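Local coordinates for NMB1025 protein (Neisseria meningitidis serogroup B, PDB 3KJJ) that is of unknown function but belongs to the YjgF/RutC family, whose fold is that of the endoribonuclease L-PSP group, and forms a trimer, at residues L69-Y74 / V114-T119; S33-E38 / A52-W57. All blocks are in the same frame, centred on the assembly; numbering follows the deposited sequence.

Contact 1: residues L69-Y74 / V114-T119; sequences LDAVIY and VEIKIT
Ile-73 and Ile-116 form a non-hydrogen-bonded pair of two antiparallel strands, and their side chains run alongside each other, pointing the same way. CG1 of Ile-73 meets CG1 of Ile-116 at 3.9 Å. Ile-73 keeps CG1 anti to its carbonyl carbon (chi1 -60°), which leaves CG2 to meet CG2 of Val-114, also at 3.9 Å. On the same face, CD1 of Ile-118 bends back to 3.8 Å from CB of Ala-71. The other face carries Asp-70, Val-72, Tyr-74, Glu-115, Lys-117 and Thr-119. Here CG1 of Val-72 lies over the rim of the Tyr-74 ring, 3.5 Å above its plane. A water donates to Asp-70 OD2 (2.8 Å) and to Lys-117 O, and accepts from Thr-119 OG1. Lys-117 turns about CB-CG (chi2 92°), and its NZ reaches out of this strand pair to form a salt bridge with Asp-70 of the second subunit. At one end a classic beta bulge sets Leu-69 and Asp-70 together opposite Thr-119. Thr-119 O takes both N-H groups, at 2.7 Å from Leu-69 N and 3.1 Å from Asp-70 N. Strand 68-75 also pairs with strand 99-104. The isoleucine face packs on helices 43-60 and 81-91.

Contact 2: residues S33-E38 / A52-W57; sequences SGMVPE and AQIDRW
Met-35, a selenomethionine, and Gln-53 bury the most surface here. Their side chains cross at a slant, with SE of Met-35 3.8 Å from OE1 of Gln-53. Met-35 bends at CB-CG (chi2 -79°). Its CG rests 3.8 Å from CG1 of Ile-54. Its SE lies 4.4 Å from the centroid of the five-membered ring of Trp-57. This is a Met-aromatic contact of oblique geometry, with the selenium 57° off the ring normal. Gln-53 is extended beyond CG and reaches the loop backbone. Its NE2 donates to Val-36 O at 2.8 Å, with Val-36 O close to the amide plane. NE2 also bonds Asp-49, one turn earlier on the helix, and Asp-49 in turn accepts from Glu-38 N. A water accepts from Val-36 N and donates to OE1 of Gln-53, so both ends of the amide are engaged and its rotation is probably fixed. In this YjgF-like alpha+beta fold, residues 33-38 belong to the connection from strand 29-32 to helix 43-60, and the contact ties that connection to the helix it leads into. Glu-38 lays its carboxylate over the Gln-53 amide, the planes 11° apart and stacked, with OE2 3.8 Å from CD of Gln-53. The same OE2 stays 4.2 Å from NH2 of Arg-56, beyond a salt bridge. Two waters link these two atoms, each donating to OE2 and accepting from NH2.

Overall arrangement
The two contacts lie side by side, their centres about 10 Å apart. Both segments of contact 2 come earlier in the chain than those of contact 1. They meet where residues 33-38 run past residues 114-119. Ile-116 O is 2.9 Å from Met-35 N, a probable hydrogen bond. CG1 of Val-36 packs against OE1 of Glu-115 at 3.4 Å. Ile-54 of contact 2 also rests on Ile-116 and Ile-118, so the helix shares the hydrophobic layer of contact 1. Both contacts touch the second subunit: Glu-115 packs on Ala-101 of that subunit, and Ser-33 OG bonds the backbone N of its Arg-100. Contact 1 and the start of residues 33-38 thus border the interface with the second subunit.

Contact 1: residues L69-Y74 / V114-T119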
ATOM      1  N   LEU B  69      -7.987   8.955   1.008  1.00 13.41           N
ATOM      2  CA  LEU B  69      -8.580   7.767   0.441  1.00 13.01           C
ATOM      3  C   LEU B  69      -8.273   6.534   1.281  1.00 14.33           C
ATOM      4  O   LEU B  69      -9.165   5.737   1.575  1.00 14.52           O
ATOM      5  CB  LEU B  69      -8.100   7.572  -0.987  1.00 14.18           C
ATOM      6  CG  LEU B  69      -8.578   8.628  -1.997  1.00 21.28           C
ATOM      7  CD1 LEU B  69      -8.038   8.309  -3.379  1.00 19.17           C
ATOM      8  CD2 LEU B  69     -10.111   8.743  -2.019  1.00 18.03           C
ATOM      9  N   ASP B  70      -7.012   6.404   1.682  1.00 12.55           N
ATOM     10  CA  ASP B  70      -6.518   5.173   2.266  1.00 17.67           C
ATOM     11  C   ASP B  70      -5.399   5.500   3.249  1.00 17.93           C
ATOM     12  O   ASP B  70      -4.604   6.419   3.026  1.00 16.91           O
ATOM     13  CB  ASP B  70      -6.038   4.242   1.136  1.00 19.16           C
ATOM     14  CG  ASP B  70      -5.542   2.885   1.633  1.00 28.12           C
ATOM     15  OD1 ASP B  70      -6.381   2.015   1.953  1.00 30.17           O
ATOM     16  OD2 ASP B  70      -4.306   2.677   1.656  1.00 28.95           O
ATOM     17  N   ALA B  71      -5.356   4.745   4.341  1.00 15.52           N
ATOM     18  CA  ALA B  71      -4.316   4.902   5.338  1.00 15.15           C
ATOM     19  C   ALA B  71      -3.862   3.517   5.783  1.00 15.22           C
ATOM     20  O   ALA B  71      -4.685   2.671   6.120  1.00 14.47           O
ATOM     21  CB  ALA B  71      -4.850   5.687   6.533  1.00 11.01           C
ATOM     22  N   VAL B  72      -2.555   3.290   5.764  1.00 15.20           N
ATOM     23  CA  VAL B  72      -1.987   2.085   6.346  1.00 15.29           C
ATOM     24  C   VAL B  72      -1.198   2.539   7.557  1.00 15.86           C
ATOM     25  O   VAL B  72      -0.378   3.461   7.471  1.00 15.62           O
ATOM     26  CB  VAL B  72      -1.084   1.310   5.373  1.00 15.93           C
ATOM     27  CG1 VAL B  72      -0.632  -0.020   6.000  1.00 16.55           C
ATOM     28  CG2 VAL B  72      -1.802   1.052   4.074  1.00 16.28           C
ATOM     29  N   ILE B  73      -1.489   1.902   8.686  1.00 13.05           N
ATOM     30  CA  ILE B  73      -0.884   2.245   9.953  1.00 12.11           C
ATOM     31  C   ILE B  73      -0.045   1.061  10.365  1.00 14.57           C
ATOM     32  O   ILE B  73      -0.548  -0.057  10.482  1.00 13.09           O
ATOM     33  CB  ILE B  73      -1.942   2.539  11.035  1.00 12.36           C
ATOM     34  CG1 ILE B  73      -2.835   3.716  10.611  1.00 14.30           C
ATOM     35  CG2 ILE B  73      -1.265   2.842  12.397  1.00 13.63           C
ATOM     36  CD1 ILE B  73      -4.155   3.782  11.395  1.00  6.91           C
ATOM     37  N   TYR B  74       1.242   1.322  10.531  1.00 10.80           N
ATOM     38  CA  TYR B  74       2.181   0.321  10.960  1.00 16.70           C
ATOM     39  C   TYR B  74       2.473   0.637  12.422  1.00 13.01           C
ATOM     40  O   TYR B  74       2.840   1.758  12.751  1.00 16.79           O
ATOM     41  CB  TYR B  74       3.446   0.401  10.105  1.00 10.88           C
ATOM     42  CG  TYR B  74       3.244   0.131   8.625  1.00 18.85           C
ATOM     43  CD1 TYR B  74       3.062  -1.167   8.145  1.00 12.75           C
ATOM     44  CD2 TYR B  74       3.260   1.179   7.695  1.00 16.14           C
ATOM     45  CE1 TYR B  74       2.879  -1.414   6.788  1.00 17.72           C
ATOM     46  CE2 TYR B  74       3.074   0.940   6.350  1.00 14.53           C
ATOM     47  CZ  TYR B  74       2.886  -0.354   5.901  1.00 17.77           C
ATOM     48  OH  TYR B  74       2.713  -0.588   4.562  1.00 25.87           O
ATOM     49  N   VAL B 114       4.914   4.121  15.653  1.00 16.62           N
ATOM     50  CA  VAL B 114       3.886   4.269  14.612  1.00 15.02           C
ATOM     51  C   VAL B 114       4.419   4.960  13.349  1.00 16.21           C
ATOM     52  O   VAL B 114       5.295   5.824  13.411  1.00 16.53           O
ATOM     53  CB  VAL B 114       2.606   4.998  15.158  1.00 16.75           C
ATOM     54  CG1 VAL B 114       2.930   6.454  15.588  1.00  9.51           C
ATOM     55  CG2 VAL B 114       1.447   4.946  14.152  1.00 12.26           C
ATOM     56  N   GLU B 115       3.892   4.537  12.206  1.00 13.81           N
ATOM     57  CA  GLU B 115       4.173   5.149  10.920  1.00 13.35           C
ATOM     58  C   GLU B 115       2.876   5.057  10.127  1.00 12.00           C
ATOM     59  O   GLU B 115       2.233   4.012  10.107  1.00 11.67           O
ATOM     60  CB  GLU B 115       5.324   4.416  10.202  1.00 13.93           C
ATOM     61  CG  GLU B 115       5.730   5.001   8.845  1.00 20.45           C
ATOM     62  CD  GLU B 115       7.042   4.429   8.302  1.00 20.35           C
ATOM     63  OE1 GLU B 115       7.832   3.859   9.082  1.00 20.65           O
ATOM     64  OE2 GLU B 115       7.294   4.565   7.087  1.00 23.10           O
ATOM     65  N   ILE B 116       2.475   6.154   9.490  1.00 14.01           N
ATOM     66  CA  ILE B 116       1.218   6.156   8.738  1.00 13.72           C
ATOM     67  C   ILE B 116       1.467   6.608   7.305  1.00 14.51           C
ATOM     68  O   ILE B 116       2.074   7.667   7.067  1.00 12.86           O
ATOM     69  CB  ILE B 116       0.124   7.017   9.422  1.00 15.47           C
ATOM     70  CG1 ILE B 116      -0.121   6.530  10.854  1.00 16.39           C
ATOM     71  CG2 ILE B 116      -1.178   7.010   8.597  1.00 13.33           C
ATOM     72  CD1 ILE B 116      -1.093   7.388  11.683  1.00 13.36           C
ATOM     73  N   LYS B 117       1.001   5.776   6.375  1.00 13.68           N
ATOM     74  CA  LYS B 117       1.148   5.977   4.943  1.00 16.69           C
ATOM     75  C   LYS B 117      -0.207   6.307   4.332  1.00 15.47           C
ATOM     76  O   LYS B 117      -1.144   5.512   4.414  1.00 18.94           O
ATOM     77  CB  LYS B 117       1.708   4.708   4.303  1.00 14.21           C
ATOM     78  CG  LYS B 117       1.870   4.767   2.779  1.00 19.26           C
ATOM     79  CD  LYS B 117       3.248   5.231   2.399  1.00 29.19           C
ATOM     80  CE  LYS B 117       3.622   4.711   1.034  1.00 28.22           C
ATOM     81  NZ  LYS B 117       4.776   5.472   0.478  1.00 21.10           N
ATOM     82  N   ILE B 118      -0.286   7.470   3.690  1.00 15.44           N
ATOM     83  CA  ILE B 118      -1.552   8.037   3.222  1.00 13.25           C
ATOM     84  C   ILE B 118      -1.593   8.103   1.696  1.00 12.26           C
ATOM     85  O   ILE B 118      -0.587   8.430   1.060  1.00  9.26           O
ATOM     86  CB  ILE B 118      -1.726   9.498   3.748  1.00 16.70           C
ATOM     87  CG1 ILE B 118      -1.845   9.540   5.272  1.00 11.76           C
ATOM     88  CG2 ILE B 118      -2.918  10.197   3.079  1.00 11.77           C
ATOM     89  CD1 ILE B 118      -3.102   8.932   5.834  1.00 10.61           C
ATOM     90  N   THR B 119      -2.767   7.781   1.142  1.00 12.16           N
ATOM     91  CA  THR B 119      -3.154   8.108  -0.224  1.00 14.66           C
ATOM     92  C   THR B 119      -4.359   9.045  -0.135  1.00 14.35           C
ATOM     93  O   THR B 119      -5.315   8.783   0.613  1.00 13.68           O
ATOM     94  CB  THR B 119      -3.563   6.851  -1.032  1.00 16.10           C
ATOM     95  OG1 THR B 119      -2.612   5.798  -0.813  1.00 16.96           O
ATOM     96  CG2 THR B 119      -3.633   7.156  -2.552  1.00 11.76           C
TER
HETATM   97  O   HOH W   1      -1.992   4.306   1.816  1.00 20.72           O

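Contact 2: residues S33-E38 / A52-W57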
ATOM      1  N   SER B  33       4.824   9.911   1.669  1.00 16.94           N
ATOM      2  CA  SER B  33       5.799   9.004   2.285  1.00 12.89           C
ATOM      3  C   SER B  33       5.190   8.569   3.611  1.00 11.75           C
ATOM      4  O   SER B  33       4.347   9.266   4.172  1.00 12.43           O
ATOM      5  CB  SER B  33       7.151   9.709   2.553  1.00 13.37           C
ATOM      6  OG  SER B  33       8.003   9.707   1.416  1.00 18.18           O
ATOM      7  N   GLY B  34       5.610   7.407   4.105  1.00 13.63           N
ATOM      8  CA  GLY B  34       5.276   7.004   5.458  1.00 11.29           C
ATOM      9  C   GLY B  34       5.776   8.045   6.440  1.00 13.69           C
ATOM     10  O   GLY B  34       6.962   8.414   6.449  1.00 16.91           O
HETATM   11  N   MSE B  35       4.871   8.523   7.275  1.00 13.33           N
HETATM   12  CA  MSE B  35       5.216   9.594   8.202  1.00 14.93           C
HETATM   13  C   MSE B  35       5.515   8.952   9.537  1.00 14.94           C
HETATM   14  O   MSE B  35       4.765   8.106  10.014  1.00 14.75           O
HETATM   15  CB  MSE B  35       4.104  10.627   8.311  1.00 15.14           C
HETATM   16  CG  MSE B  35       3.785  11.347   6.991  1.00 18.99           C
HETATM   17 SE   MSE B  35       5.008  12.788   6.460  1.00 26.61          SE
HETATM   18  CE  MSE B  35       4.224  13.169   4.728  1.00 18.10           C
ATOM     19  N   VAL B  36       6.639   9.359  10.106  1.00 16.28           N
ATOM     20  CA  VAL B  36       7.178   8.776  11.323  1.00 16.72           C
ATOM     21  C   VAL B  36       7.276   9.880  12.378  1.00 18.92           C
ATOM     22  O   VAL B  36       7.329  11.056  12.033  1.00 18.33           O
ATOM     23  CB  VAL B  36       8.577   8.157  11.069  1.00 17.24           C
ATOM     24  CG1 VAL B  36       8.479   6.990  10.089  1.00 19.79           C
ATOM     25  CG2 VAL B  36       9.551   9.207  10.555  1.00 22.93           C
ATOM     26  N   PRO B  37       7.300   9.504  13.666  1.00 19.51           N
ATOM     27  CA  PRO B  37       7.306  10.479  14.749  1.00 19.41           C
ATOM     28  C   PRO B  37       8.544  11.363  14.712  1.00 21.48           C
ATOM     29  O   PRO B  37       9.646  10.868  14.495  1.00 18.89           O
ATOM     30  CB  PRO B  37       7.333   9.605  16.008  1.00 17.89           C
ATOM     31  CG  PRO B  37       6.877   8.279  15.570  1.00 17.91           C
ATOM     32  CD  PRO B  37       7.328   8.125  14.174  1.00 19.88           C
ATOM     33  N   GLU B  38       8.341  12.667  14.894  1.00 23.65           N
ATOM     34  CA  GLU B  38       9.436  13.622  15.060  1.00 24.69           C
ATOM     35  C   GLU B  38       9.458  14.118  16.500  1.00 24.07           C
ATOM     36  O   GLU B  38      10.428  14.745  16.934  1.00 21.91           O
ATOM     37  CB  GLU B  38       9.274  14.809  14.099  1.00 26.55           C
ATOM     38  CG  GLU B  38       9.651  14.494  12.655  1.00 27.01           C
ATOM     39  CD  GLU B  38       9.371  15.648  11.690  1.00 29.07           C
ATOM     40  OE1 GLU B  38       9.983  15.668  10.604  1.00 32.76           O
ATOM     41  OE2 GLU B  38       8.538  16.526  12.006  1.00 28.42           O
ATOM     42  N   ALA B  52      -0.260  15.334  12.602  1.00 15.30           N
ATOM     43  CA  ALA B  52       0.012  16.763  12.366  1.00 16.28           C
ATOM     44  C   ALA B  52       0.878  17.009  11.131  1.00 15.62           C
ATOM     45  O   ALA B  52       0.600  17.910  10.334  1.00 14.60           O
ATOM     46  CB  ALA B  52       0.632  17.427  13.621  1.00 19.90           C
ATOM     47  N   GLN B  53       1.902  16.178  10.954  1.00 17.09           N
ATOM     48  CA  GLN B  53       2.673  16.133   9.709  1.00 16.08           C
ATOM     49  C   GLN B  53       1.797  15.865   8.498  1.00 13.70           C
ATOM     50  O   GLN B  53       1.925  16.539   7.467  1.00 13.99           O
ATOM     51  CB  GLN B  53       3.731  15.033   9.778  1.00 18.71           C
ATOM     52  CG  GLN B  53       4.863  15.298  10.745  1.00 15.40           C
ATOM     53  CD  GLN B  53       5.822  14.132  10.797  1.00 10.99           C
ATOM     54  OE1 GLN B  53       6.437  13.785   9.799  1.00 16.16           O
ATOM     55  NE2 GLN B  53       5.937  13.508  11.964  1.00 14.90           N
ATOM     56  N   ILE B  54       0.914  14.872   8.613  1.00 14.32           N
ATOM     57  CA  ILE B  54       0.042  14.521   7.504  1.00 13.03           C
ATOM     58  C   ILE B  54      -0.809  15.723   7.108  1.00 15.13           C
ATOM     59  O   ILE B  54      -0.896  16.051   5.913  1.00 15.35           O
ATOM     60  CB  ILE B  54      -0.786  13.229   7.781  1.00 15.87           C
ATOM     61  CG1 ILE B  54       0.127  11.999   7.640  1.00 10.52           C
ATOM     62  CG2 ILE B  54      -1.964  13.130   6.817  1.00 17.18           C
ATOM     63  CD1 ILE B  54      -0.380  10.710   8.298  1.00 10.81           C
ATOM     64  N   ASP B  55      -1.382  16.389   8.114  1.00 15.53           N
ATOM     65  CA  ASP B  55      -2.133  17.630   7.926  1.00 18.79           C
ATOM     66  C   ASP B  55      -1.304  18.645   7.136  1.00 17.51           C
ATOM     67  O   ASP B  55      -1.794  19.234   6.182  1.00 15.34           O
ATOM     68  CB  ASP B  55      -2.546  18.249   9.269  1.00 19.15           C
ATOM     69  CG  ASP B  55      -3.681  17.496   9.958  1.00 22.86           C
ATOM     70  OD1 ASP B  55      -4.418  16.737   9.292  1.00 21.50           O
ATOM     71  OD2 ASP B  55      -3.846  17.694  11.184  1.00 21.03           O
ATOM     72  N   ARG B  56      -0.047  18.821   7.524  1.00 18.22           N
ATOM     73  CA  ARG B  56       0.818  19.823   6.899  1.00 18.30           C
ATOM     74  C   ARG B  56       1.131  19.473   5.443  1.00 16.04           C
ATOM     75  O   ARG B  56       1.052  20.340   4.573  1.00 16.80           O
ATOM     76  CB  ARG B  56       2.088  20.073   7.721  1.00 18.19           C
ATOM     77  CG  ARG B  56       1.850  20.875   9.010  1.00 20.87           C
ATOM     78  CD  ARG B  56       3.157  21.414   9.628  1.00 20.21           C
ATOM     79  NE  ARG B  56       4.120  20.355   9.949  1.00 17.41           N
ATOM     80  CZ  ARG B  56       4.132  19.661  11.089  1.00 23.95           C
ATOM     81  NH1 ARG B  56       3.228  19.902  12.028  1.00 16.25           N
ATOM     82  NH2 ARG B  56       5.052  18.713  11.290  1.00 22.79           N
ATOM     83  N   TRP B  57       1.420  18.197   5.173  1.00 12.96           N
ATOM     84  CA  TRP B  57       1.712  17.754   3.808  1.00 14.81           C
ATOM     85  C   TRP B  57       0.487  17.677   2.900  1.00 15.72           C
ATOM     86  O   TRP B  57       0.599  17.907   1.697  1.00 18.90           O
ATOM     87  CB  TRP B  57       2.515  16.439   3.790  1.00 13.86           C
ATOM     88  CG  TRP B  57       3.931  16.638   4.300  1.00 12.34           C
ATOM     89  CD1 TRP B  57       4.462  16.141   5.458  1.00 15.72           C
ATOM     90  CD2 TRP B  57       4.974  17.409   3.682  1.00 13.48           C
ATOM     91  NE1 TRP B  57       5.764  16.538   5.592  1.00 13.42           N
ATOM     92  CE2 TRP B  57       6.105  17.324   4.519  1.00 11.09           C
ATOM     93  CE3 TRP B  57       5.055  18.176   2.511  1.00 14.63           C
ATOM     94  CZ2 TRP B  57       7.310  17.969   4.221  1.00 17.79           C
ATOM     95  CZ3 TRP B  57       6.258  18.809   2.209  1.00 17.10           C
ATOM     96  CH2 TRP B  57       7.369  18.700   3.063  1.00 23.92           C
TER
HETATM   97  O   HOH W   2       7.899  11.744   8.809  1.00 16.71           O
HETATM   98  O   HOH W   3       6.424  17.286  13.396  1.00 21.64           O
HETATM   99  O   HOH W   4       7.466  17.490   9.902  1.00 29.82           O